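Long-range contacts in ULam111 (Flavobacterium sp., PDB 5WUT), which probably hydrolyses the beta-1,3-glycosidic bonds of laminarin and related beta-glucans: residues A[80-85]-A[165-170]; A[85-90]-A[229-234]; A[89-94]-A[122-127]; A[100-105]-A[203-208]. One frame throughout, in Å; residues are numbered along the deposited sequence.

Interaction 1. Residues A[80-85]-A[165-170]; sequences FQYGYI and IDWTKD
Gly-83 and Ile-85 pair with Trp-167 and Ile-165 as strand 83-85 runs antiparallel to strand 165-167, the two axes crossing at 165°. Gly-83 with Trp-167 and Ile-85 with Ile-165 each exchange two N-H...O bonds, all 2.9 Å from N to O. The indole of Trp-167 reaches back over residues 80-82 because its CG stands anti to the backbone N (chi1 169°). Tyr-82 N lies 3.3 Å above the indole plane. Beyond it, Phe-80 O comes within 3.2 Å of Trp-167 CH2. The Tyr-82 ring adds a T-shaped stack, its edge directed at the indole face with the planes 82° apart. The closest atoms there are Tyr-82 CD1 and Trp-167 NE1, at 3.3 Å. The indole N-H itself bonds to Tyr-196 O. These strands are neighbours in the beta-jelly roll, and the tryptophan lies on the Ile-85 and Ile-165 face, which is buried. Ile-85 CD1 approaches the indole edge, 4.0 Å from CE3. The Tyr-82 ring has Gln-81 CG over one face and Lys-169 N over the other. Its OH is hydrogen-bonded to Asp-197. On the other side of the sheet, Tyr-84 CD2 rests 3.6 Å from Asp-166 CB, and the Tyr-84 ring also meets Phe-175.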
loop_
_atom_site.group_PDB
_atom_site.type_symbol
_atom_site.label_atom_id
_atom_site.label_comp_id
_atom_site.label_asym_id
_atom_site.label_seq_id
_atom_site.Cartn_x
_atom_site.Cartn_y
_atom_site.Cartn_z
ATOM N N PHE A 80 -20.106 3.012 16.490
ATOM C CA PHE A 80 -20.299 3.763 15.250
ATOM C C PHE A 80 -20.801 2.895 14.112
ATOM O O PHE A 80 -20.446 1.727 14.008
ATOM C CB PHE A 80 -18.984 4.445 14.847
ATOM C CG PHE A 80 -18.461 5.370 15.903
ATOM C CD1 PHE A 80 -18.904 6.677 15.962
ATOM C CD2 PHE A 80 -17.580 4.919 16.861
ATOM C CE1 PHE A 80 -18.450 7.535 16.953
ATOM C CE2 PHE A 80 -17.129 5.763 17.860
ATOM C CZ PHE A 80 -17.563 7.084 17.887
ATOM N N GLN A 81 -21.643 3.479 13.263
ATOM C CA GLN A 81 -22.109 2.817 12.052
ATOM C C GLN A 81 -21.650 3.629 10.849
ATOM O O GLN A 81 -22.098 4.777 10.668
ATOM C CB GLN A 81 -23.628 2.678 12.046
ATOM C CG GLN A 81 -24.167 1.952 10.828
ATOM C CD GLN A 81 -25.672 1.748 10.885
ATOM O OE1 GLN A 81 -26.259 1.644 11.969
ATOM N NE2 GLN A 81 -26.307 1.690 9.719
ATOM N N TYR A 82 -20.745 3.020 10.072
ATOM C CA TYR A 82 -20.081 3.585 8.893
ATOM C C TYR A 82 -19.050 4.638 9.271
ATOM O O TYR A 82 -19.067 5.195 10.371
ATOM C CB TYR A 82 -21.088 4.198 7.887
ATOM C CG TYR A 82 -22.249 3.299 7.518
ATOM C CD1 TYR A 82 -22.074 1.941 7.298
ATOM C CD2 TYR A 82 -23.532 3.817 7.382
ATOM C CE1 TYR A 82 -23.138 1.118 6.988
ATOM C CE2 TYR A 82 -24.607 3.006 7.063
ATOM C CZ TYR A 82 -24.411 1.664 6.858
ATOM O OH TYR A 82 -25.486 0.867 6.542
ATOM N N GLY A 83 -18.145 4.904 8.339
ATOM C CA GLY A 83 -17.174 5.960 8.523
ATOM C C GLY A 83 -15.810 5.604 7.979
ATOM O O GLY A 83 -15.581 4.490 7.513
ATOM N N TYR A 84 -14.909 6.571 8.016
ATOM C CA TYR A 84 -13.507 6.300 7.771
ATOM C C TYR A 84 -12.870 6.191 9.142
ATOM O O TYR A 84 -12.862 7.151 9.909
ATOM C CB TYR A 84 -12.837 7.392 6.926
ATOM C CG TYR A 84 -11.473 6.947 6.407
ATOM C CD1 TYR A 84 -10.319 7.137 7.160
ATOM C CD2 TYR A 84 -11.354 6.322 5.162
ATOM C CE1 TYR A 84 -9.071 6.709 6.683
ATOM C CE2 TYR A 84 -10.121 5.911 4.674
ATOM C CZ TYR A 84 -8.989 6.102 5.440
ATOM O OH TYR A 84 -7.776 5.667 4.945
ATOM N N ILE A 85 -12.353 5.011 9.452
ATOM C CA ILE A 85 -11.860 4.719 10.793
ATOM C C ILE A 85 -10.371 4.388 10.675
ATOM O O ILE A 85 -9.994 3.525 9.899
ATOM C CB ILE A 85 -12.652 3.574 11.431
ATOM C CG1 ILE A 85 -14.098 4.009 11.706
ATOM C CG2 ILE A 85 -11.966 3.084 12.697
ATOM C CD1 ILE A 85 -15.030 2.874 11.991
ATOM N N ILE A 165 -10.181 1.640 7.665
ATOM C CA ILE A 165 -11.255 1.181 6.793
ATOM C C ILE A 165 -12.095 2.363 6.340
ATOM O O ILE A 165 -12.212 3.358 7.051
ATOM C CB ILE A 165 -12.187 0.150 7.467
ATOM C CG1 ILE A 165 -12.752 0.688 8.785
ATOM C CG2 ILE A 165 -11.441 -1.147 7.704
ATOM C CD1 ILE A 165 -13.837 -0.203 9.392
ATOM N N ASP A 166 -12.656 2.255 5.142
ATOM C CA ASP A 166 -13.739 3.142 4.734
ATOM C C ASP A 166 -14.955 2.255 4.612
ATOM O O ASP A 166 -15.018 1.369 3.759
ATOM C CB ASP A 166 -13.433 3.878 3.433
ATOM C CG ASP A 166 -14.401 5.041 3.187
ATOM O OD1 ASP A 166 -15.016 5.520 4.159
ATOM O OD2 ASP A 166 -14.512 5.501 2.041
ATOM N N TRP A 167 -15.913 2.490 5.493
ATOM C CA TRP A 167 -17.043 1.606 5.699
ATOM C C TRP A 167 -18.318 2.331 5.319
ATOM O O TRP A 167 -18.643 3.380 5.889
ATOM C CB TRP A 167 -17.053 1.173 7.169
ATOM C CG TRP A 167 -18.271 0.461 7.697
ATOM C CD1 TRP A 167 -19.235 -0.221 6.995
ATOM C CD2 TRP A 167 -18.634 0.360 9.071
ATOM N NE1 TRP A 167 -20.180 -0.731 7.858
ATOM C CE2 TRP A 167 -19.832 -0.387 9.141
ATOM C CE3 TRP A 167 -18.064 0.845 10.256
ATOM C CZ2 TRP A 167 -20.472 -0.658 10.345
ATOM C CZ3 TRP A 167 -18.698 0.571 11.445
ATOM C CH2 TRP A 167 -19.886 -0.175 11.485
ATOM N N THR A 168 -19.024 1.795 4.325
ATOM C CA THR A 168 -20.320 2.347 3.921
ATOM C C THR A 168 -21.366 1.244 3.861
ATOM O O THR A 168 -21.074 0.085 4.122
ATOM C CB THR A 168 -20.258 3.040 2.539
ATOM O OG1 THR A 168 -20.075 2.041 1.526
ATOM C CG2 THR A 168 -19.121 4.037 2.474
ATOM N N LYS A 169 -22.596 1.611 3.528
ATOM C CA LYS A 169 -23.655 0.623 3.394
ATOM C C LYS A 169 -23.408 -0.334 2.236
ATOM O O LYS A 169 -24.020 -1.392 2.176
ATOM C CB LYS A 169 -24.997 1.314 3.202
ATOM C CG LYS A 169 -25.154 1.947 1.845
ATOM C CD LYS A 169 -26.516 2.642 1.724
ATOM C CE LYS A 169 -26.710 3.190 0.314
ATOM N NZ LYS A 169 -27.654 4.343 0.294
ATOM N N ASP A 170 -22.505 0.036 1.328
ATOM C CA ASP A 170 -22.294 -0.748 0.112
ATOM C C ASP A 170 -20.973 -1.515 0.078
ATOM O O ASP A 170 -20.856 -2.525 -0.619
ATOM C CB ASP A 170 -22.372 0.153 -1.113
ATOM C CG ASP A 170 -23.755 0.739 -1.316
ATOM O OD1 ASP A 170 -24.754 -0.009 -1.224
ATOM O OD2 ASP A 170 -23.830 1.956 -1.535
#

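Interaction 2. Residues A[85-90]-A[229-234]; sequences IEARAK and DYIKVY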
loop_
_atom_site.group_PDB
_atom_site.type_symbol
_atom_site.label_atom_id
_atom_site.label_comp_id
_atom_site.label_asym_id
_atom_site.label_seq_id
_atom_site.Cartn_x
_atom_site.Cartn_y
_atom_site.Cartn_z
ATOM N N ILE A 85 -12.353 5.011 9.452
ATOM C CA ILE A 85 -11.860 4.719 10.793
ATOM C C ILE A 85 -10.371 4.388 10.675
ATOM O O ILE A 85 -9.994 3.525 9.899
ATOM C CB ILE A 85 -12.652 3.574 11.431
ATOM C CG1 ILE A 85 -14.098 4.009 11.706
ATOM C CG2 ILE A 85 -11.966 3.084 12.697
ATOM C CD1 ILE A 85 -15.030 2.874 11.991
ATOM N N GLU A 86 -9.529 5.104 11.412
ATOM C CA GLU A 86 -8.069 4.988 11.249
ATOM C C GLU A 86 -7.346 4.854 12.577
ATOM O O GLU A 86 -7.636 5.604 13.516
ATOM C CB GLU A 86 -7.540 6.223 10.496
ATOM C CG GLU A 86 -6.024 6.268 10.277
ATOM C CD GLU A 86 -5.606 7.596 9.638
ATOM O OE1 GLU A 86 -5.746 7.749 8.402
ATOM O OE2 GLU A 86 -5.175 8.506 10.379
ATOM N N ALA A 87 -6.407 3.908 12.651
ATOM C CA ALA A 87 -5.545 3.766 13.815
ATOM C C ALA A 87 -4.096 3.921 13.405
ATOM O O ALA A 87 -3.713 3.553 12.297
ATOM C CB ALA A 87 -5.752 2.407 14.502
ATOM N N ARG A 88 -3.295 4.498 14.288
ATOM C CA ARG A 88 -1.863 4.615 14.068
ATOM C C ARG A 88 -1.189 3.782 15.137
ATOM O O ARG A 88 -1.450 3.977 16.327
ATOM C CB ARG A 88 -1.420 6.082 14.126
ATOM C CG ARG A 88 0.061 6.272 13.922
ATOM C CD ARG A 88 0.429 7.741 13.788
ATOM N NE ARG A 88 1.836 7.877 13.440
ATOM C CZ ARG A 88 2.813 8.122 14.308
ATOM N NH1 ARG A 88 2.553 8.265 15.590
ATOM N NH2 ARG A 88 4.062 8.220 13.881
ATOM N N ALA A 89 -0.365 2.820 14.735
ATOM C CA ALA A 89 0.173 1.883 15.711
ATOM C C ALA A 89 1.536 1.336 15.333
ATOM O O ALA A 89 1.933 1.359 14.168
ATOM C CB ALA A 89 -0.800 0.733 15.928
ATOM N N LYS A 90 2.244 0.852 16.353
ATOM C CA LYS A 90 3.560 0.224 16.198
ATOM C C LYS A 90 3.477 -1.208 16.732
ATOM O O LYS A 90 2.919 -1.433 17.812
ATOM C CB LYS A 90 4.624 1.051 16.929
ATOM C CG LYS A 90 6.032 0.468 16.903
ATOM C CD LYS A 90 7.008 1.425 17.572
ATOM C CE LYS A 90 8.456 1.017 17.333
ATOM N NZ LYS A 90 8.774 -0.344 17.847
ATOM N N ASP A 229 -1.195 4.937 18.999
ATOM C CA ASP A 229 -1.202 6.406 19.130
ATOM C C ASP A 229 -2.615 6.966 19.187
ATOM O O ASP A 229 -2.937 7.789 20.045
ATOM C CB ASP A 229 -0.415 7.008 17.960
ATOM C CG ASP A 229 -0.166 8.508 18.086
ATOM O OD1 ASP A 229 -0.389 9.094 19.159
ATOM O OD2 ASP A 229 0.315 9.091 17.082
ATOM N N TYR A 230 -3.475 6.506 18.285
ATOM C CA TYR A 230 -4.836 7.000 18.256
ATOM C C TYR A 230 -5.787 6.088 17.485
ATOM O O TYR A 230 -5.364 5.201 16.734
ATOM C CB TYR A 230 -4.874 8.412 17.642
ATOM C CG TYR A 230 -4.450 8.526 16.181
ATOM C CD1 TYR A 230 -5.233 7.991 15.151
ATOM C CD2 TYR A 230 -3.302 9.218 15.833
ATOM C CE1 TYR A 230 -4.857 8.115 13.822
ATOM C CE2 TYR A 230 -2.922 9.359 14.509
ATOM C CZ TYR A 230 -3.700 8.812 13.514
ATOM O OH TYR A 230 -3.295 8.965 12.208
ATOM N N ILE A 231 -7.076 6.325 17.697
ATOM C CA ILE A 231 -8.151 5.867 16.823
ATOM C C ILE A 231 -8.928 7.115 16.445
ATOM O O ILE A 231 -9.336 7.859 17.341
ATOM C CB ILE A 231 -9.109 4.870 17.508
ATOM C CG1 ILE A 231 -8.378 3.601 17.941
ATOM C CG2 ILE A 231 -10.258 4.514 16.558
ATOM C CD1 ILE A 231 -9.217 2.739 18.898
ATOM N N LYS A 232 -9.127 7.350 15.145
ATOM C CA LYS A 232 -9.933 8.477 14.657
ATOM C C LYS A 232 -11.119 7.936 13.894
ATOM O O LYS A 232 -10.979 6.977 13.131
ATOM C CB LYS A 232 -9.120 9.401 13.736
ATOM C CG LYS A 232 -8.049 10.190 14.442
ATOM C CD LYS A 232 -7.203 10.955 13.431
ATOM C CE LYS A 232 -6.050 11.663 14.116
ATOM N NZ LYS A 232 -5.284 12.494 13.127
ATOM N N VAL A 233 -12.284 8.544 14.083
ATOM C CA VAL A 233 -13.477 8.156 13.331
ATOM C C VAL A 233 -14.034 9.354 12.586
ATOM O O VAL A 233 -14.371 10.375 13.202
ATOM C CB VAL A 233 -14.589 7.599 14.234
ATOM C CG1 VAL A 233 -15.781 7.177 13.389
ATOM C CG2 VAL A 233 -14.061 6.434 15.063
ATOM N N TYR A 234 -14.123 9.229 11.267
ATOM C CA TYR A 234 -14.694 10.279 10.426
ATOM C C TYR A 234 -16.039 9.849 9.841
ATOM O O TYR A 234 -16.193 8.704 9.432
ATOM C CB TYR A 234 -13.752 10.635 9.271
ATOM C CG TYR A 234 -12.380 11.134 9.655
ATOM C CD1 TYR A 234 -11.342 10.243 9.918
ATOM C CD2 TYR A 234 -12.108 12.492 9.707
ATOM C CE1 TYR A 234 -10.080 10.691 10.238
ATOM C CE2 TYR A 234 -10.844 12.954 10.022
ATOM C CZ TYR A 234 -9.835 12.052 10.289
ATOM O OH TYR A 234 -8.584 12.522 10.615
HETATM O O HOH W 1 -5.439 11.178 10.396
#
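Tyr-230 holds its CG between its own backbone N and carbonyl carbon (chi1 64°), while Glu-86 and Arg-88 both start with CG anti to the backbone N. The tyrosine ring therefore leans across to the other strand and meets both side chains. Arg-88 CB sits over one ring face, 3.8 Å from the centroid of Tyr-230. Lys-232 CE covers the opposite face from within the same strand. The Tyr-230 OH donates to Glu-86 OE2 at 2.7 Å, on the anti side of the carboxylate and 30° out of its plane. A water also donates to OE2 and accepts from Lys-232 NZ, so it links two opposite charges. Arg-88 then runs out straight to form a salt bridge, NH1 to Asp-229 OD2, at 2.8 Å. The guanidinium meets that oxygen from above the carboxylate plane. The backbones bond between Glu-86 and Lys-232 in both directions. Tyr-230 N is buried without a partner. On the other face, Ile-85 CG1 packs 4.0 Å from Val-233 CG1, and Ile-231 faces strand 200-208. One face is polar and the other aliphatic, as suits a strand pair with one side toward the core of a beta-sandwich, here the jelly roll of family 16.

Interaction 3. Residues A[89-94]-A[122-127]; sequences AKLPVG and LEYVGK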
loop_
_atom_site.group_PDB
_atom_site.type_symbol
_atom_site.label_atom_id
_atom_site.label_comp_id
_atom_site.label_asym_id
_atom_site.label_seq_id
_atom_site.Cartn_x
_atom_site.Cartn_y
_atom_site.Cartn_z
ATOM N N ALA A 89 -0.365 2.820 14.735
ATOM C CA ALA A 89 0.173 1.883 15.711
ATOM C C ALA A 89 1.536 1.336 15.333
ATOM O O ALA A 89 1.933 1.359 14.168
ATOM C CB ALA A 89 -0.800 0.733 15.928
ATOM N N LYS A 90 2.244 0.852 16.353
ATOM C CA LYS A 90 3.560 0.224 16.198
ATOM C C LYS A 90 3.477 -1.208 16.732
ATOM O O LYS A 90 2.919 -1.433 17.812
ATOM C CB LYS A 90 4.624 1.051 16.929
ATOM C CG LYS A 90 6.032 0.468 16.903
ATOM C CD LYS A 90 7.008 1.425 17.572
ATOM C CE LYS A 90 8.456 1.017 17.333
ATOM N NZ LYS A 90 8.774 -0.344 17.847
ATOM N N LEU A 91 4.001 -2.166 15.961
ATOM C CA LEU A 91 3.803 -3.589 16.244
ATOM C C LEU A 91 4.793 -4.170 17.242
ATOM O O LEU A 91 5.942 -3.720 17.295
ATOM C CB LEU A 91 3.915 -4.392 14.951
ATOM C CG LEU A 91 2.879 -4.098 13.874
ATOM C CD1 LEU A 91 3.271 -4.792 12.564
ATOM C CD2 LEU A 91 1.506 -4.554 14.356
ATOM N N PRO A 92 4.346 -5.175 18.013
ATOM C CA PRO A 92 5.276 -6.068 18.711
ATOM C C PRO A 92 5.874 -7.010 17.682
ATOM O O PRO A 92 5.313 -7.137 16.589
ATOM C CB PRO A 92 4.381 -6.828 19.684
ATOM C CG PRO A 92 3.098 -6.973 18.899
ATOM C CD PRO A 92 2.959 -5.659 18.122
ATOM N N VAL A 93 6.968 -7.689 18.010
ATOM C CA VAL A 93 7.574 -8.588 17.041
ATOM C C VAL A 93 7.938 -9.908 17.689
ATOM O O VAL A 93 8.207 -9.968 18.887
ATOM C CB VAL A 93 8.835 -7.967 16.409
ATOM C CG1 VAL A 93 8.472 -6.718 15.624
ATOM C CG2 VAL A 93 9.836 -7.607 17.473
ATOM N N GLY A 94 7.916 -10.973 16.898
ATOM C CA GLY A 94 8.402 -12.260 17.365
ATOM C C GLY A 94 7.399 -13.380 17.218
ATOM O O GLY A 94 6.184 -13.163 17.165
ATOM N N LEU A 122 -6.313 -4.039 11.904
ATOM C CA LEU A 122 -4.894 -4.299 12.113
ATOM C C LEU A 122 -4.795 -5.743 12.562
ATOM O O LEU A 122 -5.340 -6.098 13.596
ATOM C CB LEU A 122 -4.289 -3.349 13.166
ATOM C CG LEU A 122 -2.792 -3.433 13.533
ATOM C CD1 LEU A 122 -2.452 -2.206 14.347
ATOM C CD2 LEU A 122 -2.348 -4.691 14.297
ATOM N N GLU A 123 -4.129 -6.580 11.771
ATOM C CA GLU A 123 -3.892 -7.973 12.154
ATOM C C GLU A 123 -2.493 -8.365 11.729
ATOM O O GLU A 123 -2.137 -8.254 10.552
ATOM C CB GLU A 123 -4.887 -8.920 11.503
ATOM C CG GLU A 123 -6.325 -8.613 11.774
ATOM C CD GLU A 123 -6.762 -9.004 13.170
ATOM O OE1 GLU A 123 -6.070 -9.816 13.829
ATOM O OE2 GLU A 123 -7.817 -8.490 13.602
ATOM N N TYR A 124 -1.706 -8.840 12.683
ATOM C CA TYR A 124 -0.322 -9.220 12.433
ATOM C C TYR A 124 -0.001 -10.401 13.307
ATOM O O TYR A 124 -0.390 -10.420 14.470
ATOM C CB TYR A 124 0.611 -8.052 12.736
ATOM C CG TYR A 124 2.094 -8.329 12.698
ATOM C CD1 TYR A 124 2.804 -8.514 13.879
ATOM C CD2 TYR A 124 2.804 -8.336 11.495
ATOM C CE1 TYR A 124 4.180 -8.737 13.857
ATOM C CE2 TYR A 124 4.164 -8.549 11.467
ATOM C CZ TYR A 124 4.846 -8.751 12.655
ATOM O OH TYR A 124 6.200 -8.965 12.632
ATOM N N VAL A 125 0.658 -11.408 12.750
ATOM C CA VAL A 125 1.158 -12.486 13.595
ATOM C C VAL A 125 2.659 -12.503 13.444
ATOM O O VAL A 125 3.183 -12.588 12.331
ATOM C CB VAL A 125 0.523 -13.854 13.264
ATOM C CG1 VAL A 125 -0.935 -13.853 13.674
ATOM C CG2 VAL A 125 0.660 -14.203 11.782
ATOM N N GLY A 126 3.359 -12.389 14.566
ATOM C CA GLY A 126 4.802 -12.264 14.542
ATOM C C GLY A 126 5.524 -13.453 13.919
ATOM O O GLY A 126 6.692 -13.338 13.525
ATOM N N LYS A 127 4.845 -14.598 13.856
ATOM C CA LYS A 127 5.413 -15.776 13.205
ATOM C C LYS A 127 5.514 -15.619 11.688
ATOM O O LYS A 127 6.196 -16.401 11.024
ATOM C CB LYS A 127 4.600 -17.028 13.532
ATOM C CG LYS A 127 3.183 -17.006 12.991
ATOM C CD LYS A 127 2.494 -18.336 13.174
ATOM C CE LYS A 127 1.094 -18.315 12.605
ATOM N NZ LYS A 127 0.374 -19.623 12.778
HETATM O O HOH W 2 7.707 -10.879 13.944
#
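The Tyr-124 ring carries Leu-91 CD1 over the centre of one face, 3.6 Å above its plane, in a CH-pi contact. Pro-92 O approaches the same ring obliquely, 3.4 Å from CE1. Tyr-124 has CG anti to its backbone N (chi1 172°), which swings the ring across to the 89-94 segment. The other methyl of Leu-91 serves a second partner. Leu-91 CD2 lies 3.9 Å from Leu-122 CD2, and the two leucines slide past each other in opposite directions. Ala-89 CB meets the second branch of Leu-122, 3.7 Å from CD1. Phe-226 and Tyr-163 close in around this aliphatic group.

Farther along, the two segments come together at two glycines. Gly-94 O receives a CA-H...O contact from Gly-126 CA at 3.1 Å. A water spans the same end of the contact. It accepts from Gly-94 N and donates to Gly-126 O and to Tyr-124 OH, the last at 2.8 Å. The hydroxyl is also hydrogen-bonded to Glu-157. Leu-122 and Glu-123 close the sequence Glu-Ile-Asp-Ile-Leu-Glu of strand 118-123, which matches the active-site signature of family 16. Glu-123 points away from this contact, and its OE1 accepts a hydrogen bond from Trp-98 NE1 of strand 97-105.

Direct contact between the segments is thus apolar or CH-mediated, and the hydrogen bonding across it passes through one water. Pro-92 O is buried without a hydrogen-bond partner in the model, so the rim of the tyrosine ring lies against an unsatisfied carbonyl.

Interaction 4. Residues A[100-105]-A[203-208]; sequences AFWMLG and IINMAI
Trp-102 lays its indole over Ile-203 and points the indole edge at Asn-205. Ile-203 CB sits beneath the five-membered ring, 3.6 Å from its centroid, as a CH-pi contact. Ile-203 CG2 is closer still to a single ring atom, 3.3 Å from NE1. The amide of Asn-205 stands steeply to the indole, with the planes 76° apart. Trp-102 NE1 donates to Asn-205 OD1 at 2.8 Å, nearly along the C=O axis and somewhat tilted from the ring plane. Both residues place CG between backbone N and carbonyl carbon (chi1 52° for Trp-102), which bends the two groups toward each other above the strands. Asn-205 ND2 bonds to Tyr-44 OH, so both ends of the amide are held.

Ile-203 CD1 leaves the usual staggered positions (chi2 92°) and lodges against Leu-104, 3.8 Å from CG. On the other face of the sheet, Phe-101 and Ile-204 meet obliquely, CD1 to CG1, at 3.9 Å. Underneath run four backbone hydrogen bonds, in the antiparallel pairs Ala-100 with Asn-205 and Trp-102 with Ile-203. Trp-102 also touches Glu-118 and Asp-120, on the strand whose sequence matches the family 16 active-site signature. It therefore probably lies by the substrate cleft. With its N-H engaged and one face packed on isoleucine, the indole is fixed in rotation, and the asparagine bond satisfies a polar pair in largely buried surroundings.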
loop_
_atom_site.group_PDB
_atom_site.type_symbol
_atom_site.label_atom_id
_atom_site.label_comp_id
_atom_site.label_asym_id
_atom_site.label_seq_id
_atom_site.Cartn_x
_atom_site.Cartn_y
_atom_site.Cartn_z
ATOM N N ALA A 100 -3.838 -6.983 17.580
ATOM C CA ALA A 100 -4.989 -6.730 16.726
ATOM C C ALA A 100 -5.726 -5.454 17.099
ATOM O O ALA A 100 -5.828 -5.096 18.267
ATOM C CB ALA A 100 -5.942 -7.905 16.781
ATOM N N PHE A 101 -6.243 -4.777 16.082
ATOM C CA PHE A 101 -7.221 -3.700 16.240
ATOM C C PHE A 101 -8.380 -4.048 15.322
ATOM O O PHE A 101 -8.186 -4.253 14.121
ATOM C CB PHE A 101 -6.610 -2.326 15.893
ATOM C CG PHE A 101 -7.638 -1.242 15.657
ATOM C CD1 PHE A 101 -8.514 -0.875 16.663
ATOM C CD2 PHE A 101 -7.729 -0.596 14.425
ATOM C CE1 PHE A 101 -9.468 0.120 16.456
ATOM C CE2 PHE A 101 -8.688 0.399 14.213
ATOM C CZ PHE A 101 -9.549 0.754 15.237
ATOM N N TRP A 102 -9.578 -4.147 15.876
ATOM C CA TRP A 102 -10.680 -4.739 15.134
ATOM C C TRP A 102 -12.018 -4.300 15.699
ATOM O O TRP A 102 -12.055 -3.493 16.632
ATOM C CB TRP A 102 -10.532 -6.279 15.130
ATOM C CG TRP A 102 -10.348 -6.955 16.481
ATOM C CD1 TRP A 102 -9.317 -6.785 17.357
ATOM C CD2 TRP A 102 -11.196 -7.963 17.043
ATOM N NE1 TRP A 102 -9.486 -7.616 18.460
ATOM C CE2 TRP A 102 -10.635 -8.345 18.283
ATOM C CE3 TRP A 102 -12.390 -8.564 16.624
ATOM C CZ2 TRP A 102 -11.226 -9.298 19.109
ATOM C CZ3 TRP A 102 -12.981 -9.522 17.449
ATOM C CH2 TRP A 102 -12.386 -9.876 18.678
ATOM N N MET A 103 -13.111 -4.744 15.078
ATOM C CA MET A 103 -14.455 -4.325 15.488
ATOM C C MET A 103 -15.447 -5.474 15.509
ATOM O O MET A 103 -15.324 -6.407 14.725
ATOM C CB MET A 103 -14.986 -3.219 14.557
ATOM C CG MET A 103 -14.095 -2.004 14.517
ATOM S SD MET A 103 -14.749 -0.672 13.508
ATOM C CE MET A 103 -15.960 0.035 14.619
ATOM N N LEU A 104 -16.426 -5.391 16.416
ATOM C CA LEU A 104 -17.503 -6.374 16.507
ATOM C C LEU A 104 -18.869 -5.717 16.459
ATOM O O LEU A 104 -19.031 -4.585 16.916
ATOM C CB LEU A 104 -17.375 -7.190 17.798
ATOM C CG LEU A 104 -16.341 -8.303 17.741
ATOM C CD1 LEU A 104 -16.072 -8.845 19.159
ATOM C CD2 LEU A 104 -16.852 -9.417 16.829
ATOM N N GLY A 105 -19.850 -6.419 15.907
ATOM C CA GLY A 105 -21.189 -5.865 15.759
ATOM C C GLY A 105 -21.874 -5.611 17.088
ATOM O O GLY A 105 -21.772 -6.412 18.016
ATOM N N ILE A 203 -12.117 -3.123 19.425
ATOM C CA ILE A 203 -11.321 -3.970 20.320
ATOM C C ILE A 203 -9.852 -3.737 20.007
ATOM O O ILE A 203 -9.472 -3.683 18.832
ATOM C CB ILE A 203 -11.642 -5.476 20.158
ATOM C CG1 ILE A 203 -13.147 -5.749 20.294
ATOM C CG2 ILE A 203 -10.835 -6.299 21.174
ATOM C CD1 ILE A 203 -13.894 -5.713 18.935
ATOM N N ILE A 204 -9.035 -3.561 21.045
ATOM C CA ILE A 204 -7.574 -3.591 20.915
ATOM C C ILE A 204 -7.067 -4.709 21.805
ATOM O O ILE A 204 -7.431 -4.776 22.982
ATOM C CB ILE A 204 -6.919 -2.259 21.325
ATOM C CG1 ILE A 204 -7.415 -1.126 20.440
ATOM C CG2 ILE A 204 -5.397 -2.350 21.230
ATOM C CD1 ILE A 204 -6.928 0.268 20.899
ATOM N N ASN A 205 -6.233 -5.598 21.280
ATOM C CA ASN A 205 -5.703 -6.642 22.155
ATOM C C ASN A 205 -4.381 -7.170 21.641
ATOM O O ASN A 205 -3.981 -6.905 20.510
ATOM C CB ASN A 205 -6.698 -7.803 22.305
ATOM C CG ASN A 205 -6.740 -8.694 21.089
ATOM O OD1 ASN A 205 -7.410 -8.375 20.103
ATOM N ND2 ASN A 205 -6.006 -9.813 21.134
ATOM N N MET A 206 -3.693 -7.930 22.480
ATOM C CA MET A 206 -2.521 -8.652 22.001
ATOM C C MET A 206 -2.541 -10.057 22.582
ATOM O O MET A 206 -2.397 -10.255 23.798
ATOM C CB MET A 206 -1.227 -7.910 22.346
ATOM C CG MET A 206 0.033 -8.716 22.010
ATOM S SD MET A 206 1.586 -7.792 21.972
ATOM C CE MET A 206 1.439 -6.781 23.443
ATOM N N ALA A 207 -2.799 -11.032 21.720
ATOM C CA ALA A 207 -2.828 -12.431 22.128
ATOM C C ALA A 207 -1.452 -13.115 21.981
ATOM O O ALA A 207 -0.540 -12.606 21.327
ATOM C CB ALA A 207 -3.877 -13.182 21.339
ATOM N N ILE A 208 -1.311 -14.261 22.639
ATOM C CA ILE A 208 -0.080 -15.033 22.633
ATOM C C ILE A 208 -0.380 -16.484 22.293
ATOM O O ILE A 208 -1.190 -17.120 22.966
ATOM C CB ILE A 208 0.622 -14.978 24.004
ATOM C CG1 ILE A 208 1.037 -13.538 24.304
ATOM C CG2 ILE A 208 1.819 -15.956 24.031
ATOM C CD1 ILE A 208 1.422 -13.298 25.765
#

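Overall arrangement
Strand 83-90 takes part in interactions 1, 2 and 3. It pairs with strand 161-167 in the first and with strand 224-234 in the second, and its far end leads into the loop of the third. Interaction 4 joins two other strands close to the centre of the chain. Interactions 3 and 4 are buried contacts, while 1 and 2 are partly buried. Interactions 1, 2 and 4 rest on backbone pairing. Interaction 3 relies on side-chain packing and a water. Charged groups matter most in interaction 2, on a partly exposed face. Phe-101 of interaction 4 packs against Ala-87 and Ile-231, linking the aliphatic face of interaction 2 to the core. Leu-122 N bonds to Phe-101 O between interactions 3 and 4.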